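Local coordinates for alcohol dehydrogenase IV (Corynebacterium glutamicum, PDB 3IV7), which probably reduces maleylacetate with a nicotinamide cofactor, as a member of the iron-containing alcohol dehydrogenase family, at residues P336-R339 / E340-S343; C178-S181 / L182-P185; K29-V32 / E33-S37. One frame throughout, in Å; residues are numbered along the deposited sequence.

Contact 1 (P336-R339 / E340-S343)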
loop_
_atom_site.group_PDB
_atom_site.type_symbol
_atom_site.label_atom_id
_atom_site.label_comp_id
_atom_site.label_asym_id
_atom_site.label_seq_id
_atom_site.Cartn_x
_atom_site.Cartn_y
_atom_site.Cartn_z
ATOM N N PRO A 336 -27.054 -5.842 11.327
ATOM C CA PRO A 336 -26.938 -6.165 12.762
ATOM C C PRO A 336 -27.047 -7.679 13.013
ATOM O O PRO A 336 -27.947 -8.322 12.510
ATOM C CB PRO A 336 -28.121 -5.417 13.397
ATOM C CG PRO A 336 -28.910 -4.793 12.230
ATOM C CD PRO A 336 -28.412 -5.400 10.974
ATOM N N VAL A 337 -26.125 -8.216 13.788
ATOM C CA VAL A 337 -26.049 -9.627 13.995
ATOM C C VAL A 337 -26.770 -10.020 15.276
ATOM O O VAL A 337 -26.482 -9.493 16.341
ATOM C CB VAL A 337 -24.612 -10.079 14.077
ATOM C CG1 VAL A 337 -24.538 -11.605 14.294
ATOM C CG2 VAL A 337 -23.859 -9.669 12.794
ATOM N N THR A 338 -27.712 -10.940 15.154
ATOM C CA THR A 338 -28.438 -11.457 16.307
ATOM C C THR A 338 -28.124 -12.932 16.508
ATOM O O THR A 338 -27.461 -13.578 15.677
ATOM C CB THR A 338 -29.948 -11.291 16.136
ATOM O OG1 THR A 338 -30.385 -12.041 15.003
ATOM C CG2 THR A 338 -30.301 -9.830 15.935
ATOM N N ARG A 339 -28.553 -13.450 17.639
ATOM C CA ARG A 339 -28.379 -14.834 17.926
ATOM C C ARG A 339 -29.134 -15.666 16.869
ATOM O O ARG A 339 -28.584 -16.624 16.344
ATOM C CB ARG A 339 -28.860 -15.144 19.333
ATOM C CG ARG A 339 -28.807 -16.590 19.683
ATOM C CD ARG A 339 -29.094 -16.812 21.164
ATOM N NE ARG A 339 -27.943 -16.495 21.997
ATOM C CZ ARG A 339 -26.857 -17.270 22.122
ATOM N NH1 ARG A 339 -26.733 -18.415 21.425
ATOM N NH2 ARG A 339 -25.872 -16.892 22.927
ATOM N N GLU A 340 -30.336 -15.220 16.477
ATOM C CA GLU A 340 -31.133 -15.949 15.471
ATOM C C GLU A 340 -30.506 -15.901 14.066
ATOM O O GLU A 340 -30.383 -16.938 13.413
ATOM C CB GLU A 340 -32.582 -15.429 15.378
ATOM C CG GLU A 340 -33.409 -15.558 16.643
ATOM C CD GLU A 340 -33.109 -14.476 17.664
ATOM O OE1 GLU A 340 -32.184 -13.659 17.428
ATOM O OE2 GLU A 340 -33.790 -14.441 18.697
ATOM N N ASN A 341 -30.101 -14.718 13.594
ATOM C CA ASN A 341 -29.633 -14.646 12.227
ATOM C C ASN A 341 -28.228 -15.208 12.029
ATOM O O ASN A 341 -27.932 -15.728 10.962
ATOM C CB ASN A 341 -29.870 -13.262 11.552
ATOM C CG ASN A 341 -29.023 -12.140 12.129
ATOM O OD1 ASN A 341 -28.000 -12.360 12.753
ATOM N ND2 ASN A 341 -29.473 -10.898 11.900
ATOM N N LEU A 342 -27.392 -15.164 13.070
ATOM C CA LEU A 342 -26.102 -15.827 13.018
ATOM C C LEU A 342 -26.317 -17.347 13.038
ATOM O O LEU A 342 -25.619 -18.075 12.354
ATOM C CB LEU A 342 -25.195 -15.390 14.166
ATOM C CG LEU A 342 -23.739 -15.842 14.133
ATOM C CD1 LEU A 342 -23.002 -15.445 12.808
ATOM C CD2 LEU A 342 -22.984 -15.261 15.355
ATOM N N SER A 343 -27.282 -17.815 13.824
ATOM C CA SER A 343 -27.642 -19.241 13.803
ATOM C C SER A 343 -28.109 -19.646 12.403
ATOM O O SER A 343 -27.735 -20.687 11.915
ATOM C CB SER A 343 -28.727 -19.564 14.833
ATOM O OG SER A 343 -28.217 -19.436 16.141
#

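Contact 2 (C178-S181 / L182-P185)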
loop_
_atom_site.group_PDB
_atom_site.type_symbol
_atom_site.label_atom_id
_atom_site.label_comp_id
_atom_site.label_asym_id
_atom_site.label_seq_id
_atom_site.Cartn_x
_atom_site.Cartn_y
_atom_site.Cartn_z
ATOM N N CYS A 178 -9.977 -10.424 1.582
ATOM C CA CYS A 178 -10.376 -9.259 0.804
ATOM C C CYS A 178 -11.782 -8.839 1.124
ATOM O O CYS A 178 -12.036 -7.697 1.428
ATOM C CB CYS A 178 -10.318 -9.535 -0.701
ATOM S SG CYS A 178 -8.756 -9.963 -1.344
ATOM N N ILE A 179 -12.710 -9.763 0.972
ATOM C CA ILE A 179 -14.122 -9.426 1.060
ATOM C C ILE A 179 -14.570 -8.949 2.442
ATOM O O ILE A 179 -15.196 -7.914 2.566
ATOM C CB ILE A 179 -15.017 -10.565 0.512
ATOM C CG1 ILE A 179 -14.759 -10.698 -1.009
ATOM C CG2 ILE A 179 -16.519 -10.224 0.785
ATOM C CD1 ILE A 179 -15.472 -11.870 -1.731
ATOM N N ASP A 180 -14.211 -9.681 3.482
ATOM C CA ASP A 180 -14.582 -9.270 4.848
ATOM C C ASP A 180 -13.982 -7.889 5.168
ATOM O O ASP A 180 -14.615 -7.071 5.851
ATOM C CB ASP A 180 -14.089 -10.274 5.832
ATOM C CG ASP A 180 -14.905 -10.320 7.108
ATOM O OD1 ASP A 180 -16.143 -10.024 7.100
ATOM O OD2 ASP A 180 -14.309 -10.784 8.110
ATOM N N SER A 181 -12.784 -7.621 4.627
ATOM C CA SER A 181 -12.088 -6.368 4.878
ATOM C C SER A 181 -12.856 -5.151 4.326
ATOM O O SER A 181 -12.705 -4.027 4.831
ATOM C CB SER A 181 -10.670 -6.425 4.320
ATOM O OG SER A 181 -9.822 -7.261 5.131
ATOM N N LEU A 182 -13.694 -5.388 3.314
ATOM C CA LEU A 182 -14.513 -4.342 2.728
ATOM C C LEU A 182 -15.507 -3.709 3.702
ATOM O O LEU A 182 -15.923 -2.574 3.495
ATOM C CB LEU A 182 -15.228 -4.847 1.468
ATOM C CG LEU A 182 -14.279 -5.218 0.309
ATOM C CD1 LEU A 182 -15.035 -5.742 -0.883
ATOM C CD2 LEU A 182 -13.405 -4.011 -0.068
ATOM N N TRP A 183 -15.919 -4.461 4.731
ATOM C CA TRP A 183 -16.763 -3.910 5.812
ATOM C C TRP A 183 -16.065 -4.185 7.165
ATOM O O TRP A 183 -16.711 -4.313 8.199
ATOM C CB TRP A 183 -18.199 -4.504 5.780
ATOM C CG TRP A 183 -18.203 -5.961 5.652
ATOM C CD1 TRP A 183 -17.756 -6.865 6.582
ATOM C CD2 TRP A 183 -18.591 -6.727 4.508
ATOM N NE1 TRP A 183 -17.813 -8.134 6.072
ATOM C CE2 TRP A 183 -18.328 -8.084 4.805
ATOM C CE3 TRP A 183 -19.119 -6.409 3.263
ATOM C CZ2 TRP A 183 -18.576 -9.103 3.903
ATOM C CZ3 TRP A 183 -19.388 -7.426 2.383
ATOM C CH2 TRP A 183 -19.109 -8.761 2.706
ATOM N N GLY A 184 -14.732 -4.262 7.137
ATOM C CA GLY A 184 -13.945 -4.535 8.344
ATOM C C GLY A 184 -14.093 -3.428 9.384
ATOM O O GLY A 184 -14.552 -2.326 9.056
ATOM N N PRO A 185 -13.689 -3.706 10.645
ATOM C CA PRO A 185 -13.825 -2.691 11.686
ATOM C C PRO A 185 -13.032 -1.424 11.395
ATOM O O PRO A 185 -13.437 -0.374 11.822
ATOM C CB PRO A 185 -13.272 -3.389 12.935
ATOM C CG PRO A 185 -12.464 -4.538 12.413
ATOM C CD PRO A 185 -13.127 -4.955 11.172
#

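Contact 3 (K29-V32 / E33-S37)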
loop_
_atom_site.group_PDB
_atom_site.type_symbol
_atom_site.label_atom_id
_atom_site.label_comp_id
_atom_site.label_asym_id
_atom_site.label_seq_id
_atom_site.Cartn_x
_atom_site.Cartn_y
_atom_site.Cartn_z
ATOM N N LYS A 29 19.444 -15.421 -0.992
ATOM C CA LYS A 29 20.859 -15.072 -0.916
ATOM C C LYS A 29 21.017 -13.544 -0.785
ATOM O O LYS A 29 21.665 -13.057 0.117
ATOM C CB LYS A 29 21.626 -15.585 -2.164
ATOM C CG LYS A 29 23.105 -15.067 -2.268
ATOM C CD LYS A 29 23.939 -15.904 -3.251
ATOM C CE LYS A 29 25.449 -15.572 -3.173
ATOM N NZ LYS A 29 25.760 -14.191 -3.692
ATOM N N GLN A 30 20.386 -12.820 -1.698
ATOM C CA GLN A 30 20.428 -11.363 -1.724
ATOM C C GLN A 30 19.982 -10.788 -0.392
ATOM O O GLN A 30 20.632 -9.897 0.173
ATOM C CB GLN A 30 19.531 -10.883 -2.861
ATOM C CG GLN A 30 19.580 -9.428 -3.180
ATOM C CD GLN A 30 18.595 -9.056 -4.285
ATOM O OE1 GLN A 30 18.312 -9.864 -5.170
ATOM N NE2 GLN A 30 18.051 -7.831 -4.220
ATOM N N GLU A 31 18.904 -11.343 0.154
ATOM C CA GLU A 31 18.338 -10.845 1.407
ATOM C C GLU A 31 19.264 -11.103 2.612
ATOM O O GLU A 31 19.469 -10.216 3.450
ATOM C CB GLU A 31 16.934 -11.466 1.609
ATOM C CG GLU A 31 16.218 -11.038 2.767
ATOM C CD GLU A 31 15.790 -9.581 2.722
ATOM O OE1 GLU A 31 15.927 -8.920 1.696
ATOM O OE2 GLU A 31 15.346 -9.106 3.748
ATOM N N VAL A 32 19.856 -12.291 2.673
ATOM C CA VAL A 32 20.765 -12.627 3.749
ATOM C C VAL A 32 22.060 -11.790 3.691
ATOM O O VAL A 32 22.627 -11.374 4.742
ATOM C CB VAL A 32 21.144 -14.107 3.693
ATOM C CG1 VAL A 32 22.287 -14.398 4.647
ATOM C CG2 VAL A 32 19.928 -14.980 4.002
ATOM N N GLU A 33 22.544 -11.571 2.482
ATOM C CA GLU A 33 23.756 -10.804 2.290
ATOM C C GLU A 33 23.530 -9.327 2.605
ATOM O O GLU A 33 24.344 -8.723 3.268
ATOM C CB GLU A 33 24.315 -11.015 0.885
ATOM C CG GLU A 33 24.896 -12.414 0.725
ATOM C CD GLU A 33 25.718 -12.593 -0.495
ATOM O OE1 GLU A 33 25.409 -11.981 -1.531
ATOM O OE2 GLU A 33 26.680 -13.379 -0.423
ATOM N N ARG A 34 22.380 -8.786 2.186
ATOM C CA ARG A 34 22.021 -7.402 2.476
ATOM C C ARG A 34 21.942 -7.178 4.017
ATOM O O ARG A 34 22.366 -6.146 4.527
ATOM C CB ARG A 34 20.695 -7.082 1.802
ATOM C CG ARG A 34 20.105 -5.720 2.140
ATOM C CD ARG A 34 18.776 -5.515 1.422
ATOM N NE ARG A 34 17.647 -6.190 2.076
ATOM C CZ ARG A 34 16.883 -5.654 3.043
ATOM N NH1 ARG A 34 17.137 -4.433 3.511
ATOM N NH2 ARG A 34 15.860 -6.354 3.558
ATOM N N ARG A 35 21.480 -8.190 4.745
ATOM C CA ARG A 35 21.391 -8.110 6.210
ATOM C C ARG A 35 22.706 -8.386 6.895
ATOM O O ARG A 35 22.894 -8.026 8.058
ATOM C CB ARG A 35 20.341 -9.108 6.734
ATOM C CG ARG A 35 18.954 -8.789 6.310
ATOM C CD ARG A 35 17.938 -9.944 6.612
ATOM N NE ARG A 35 16.612 -9.518 6.209
ATOM C CZ ARG A 35 15.836 -8.729 6.937
ATOM N NH1 ARG A 35 16.212 -8.344 8.164
ATOM N NH2 ARG A 35 14.669 -8.340 6.457
ATOM N N GLY A 36 23.622 -9.053 6.195
ATOM C CA GLY A 36 24.871 -9.496 6.805
ATOM C C GLY A 36 24.680 -10.636 7.806
ATOM O O GLY A 36 25.594 -10.942 8.596
ATOM N N SER A 37 23.525 -11.317 7.712
ATOM C CA SER A 37 23.130 -12.373 8.657
ATOM C C SER A 37 24.131 -13.487 8.680
ATOM O O SER A 37 24.495 -14.009 7.631
ATOM C CB SER A 37 21.766 -12.943 8.255
ATOM O OG SER A 37 20.842 -11.911 8.067
HETATM O O HOH W 1 28.397 -13.426 -2.300
HETATM O O HOH W 2 25.371 -12.577 5.237
#

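Contact 1 (P336-R339 / E340-S343)
Thr338 and Asn341 face each other across the first turn of helix 339-351 and form a capping box, with Thr338 at the N-cap. The hydroxyl OG1 of Thr338 accepts from Asn341 N at 3.0 Å along a nearly straight path, N-H...O 167°. In return Thr338 N gives its hydrogen to the side-chain oxygen OD1 of Asn341 at 2.8 Å, a donor that stands well above the plane of the amide carbonyl. Both side chains take the first torsion that sets the polar branch between backbone N and carbonyl carbon (chi1 62° for Thr338, 69° for Asn341), which turns each back toward the other's main chain. The other half of the Asn341 amide reaches one step further along the loop: ND2 donates to Pro336 O at 3.1 Å, with the acceptor in the amide plane, so two bonds to the incoming loop fix the rotation of this flat group. Beyond the box, Val337 CG1 rests on Leu342 CB at 3.8 Å, and Val337 also meets Phe270 of helix 256-271 and Leu326 of helix 318-326. Arg339 leaves the helix end to form a salt bridge with Asp323. Its carbonyl stays in the turn, where Ser343 N, at 3.1 Å, and Ser343 OG, at 2.8 Å, reach Arg339 O from opposite faces of its plane.

Contact 2 (C178-S181 / L182-P185)
Ile179 O takes the amide of Leu182 at 3.0 Å and Asp180 O that of Trp183, so the chain runs on from helix 164-181 through i to i+3 bonds and a type I beta turn, Ser181 to Gly184, closed by Gly184 N on Ser181 O at 3.1 Å. The indole of Trp183 folds back over residues 179-180. Its first torsion, chi1 48°, sets CG between backbone N and carbonyl carbon, and the ring then lies with one face over the carbonyls of Ile179 and Asp180: Ile179 O sits 3.7 Å above the ring plane, displaced toward the rim. Alongside, Ile179 points the same way as the indole and its CG2 branch touches Trp183 CH2 at 3.5 Å. NE1 of Trp183 donates to Asp180 OD1 at 2.7 Å, a short but bent bond (147°) that meets the oxygen on its anti side, the oxygen tilted somewhat from the ring plane and the carboxylate and ring planes 76° apart. This buried turn belongs to the all-helical C-terminal half of the iron-containing alcohol dehydrogenase fold, and leads from helix 164-181 toward helix 189-211. The other carboxylate oxygen, Asp180 OD2, accepts from His242 ND1, so the aspartate is tied both to the indole and to the start of helix 240-250. Leu182 has its CG 3.5 Å from Cys178 O and packs on Ala195 and on Ala278 and Ala282 of helix 276-286. Ser181 OG is bonded to the carbonyl of His177, one turn back, while its side chain touches Ser232 and Phe233 of helix 216-236.

Contact 3 (K29-V32 / E33-S37)
Glu33, Val32 and Glu31 carry the end of helix 24-35, which a Schellman motif closes with Gly36, at positive phi, as its C-prime residue. On the exposed side Glu33 reaches back one turn to Lys29: NZ of Lys29 forms a salt bridge with Glu33 OE1 at 3.1 Å, from above the carboxylate plane, and a water joins the same NZ to Glu33 OE2. Glu31, on the buried side, is the acceptor of a salt-bridge network with two arginines. Its chain, bent at chi2 (68°), swings the carboxylate alongside Arg34, whose NE and NH2 grip it side-on; NH2 spans both oxygens, lying 2.8 Å from Glu31 OE2, while NE keeps to OE1. Arg35 comes to the oxygen that Arg34 NH2 also uses, and its NE and NH2 both donate to Glu31 OE2, NE at 2.8 Å. Thr151 OG1 also bonds Glu31 OE2, and Arg35 continues through NH1 to Glu150, so this charged cluster ties the helix to the start of strand 151-154. The gathered positive groups would probably favour an ionised Glu31. Val32 packs on Leu91 and Ile59, and its CG1 lies 3.9 Å from Ser37 CB. One Schellman bond runs from Gly36 N to Glu33 O; the other brings Ser37 N to Val32 O at 3.1 Å, in the carbonyl plane, and a water 3.0 Å from Val32 O bridges on to Ser37 O.

Contacts 1 and 3 deal with opposite ends of helices: 336-343 starts helix 339-351, whereas 29-37 finishes helix 24-35. They lie on opposite sides of the chain's centre, about 51 Å apart between centres. Contact 1 is at the surface and relies, within its own residues, mainly on neutral side-chain and backbone bonds; contact 3 is partly buried and relies largely on charge, in the part of the chain that carries the parallel sheet. Contact 2, also a helix end, is buried among the C-terminal helices, and combines apolar packing with one carboxylate-indole bond. Contacts 1 and 2 share the helical C-terminal half and both pack on helix 256-271, yet their nearest atoms stay about 9 Å apart.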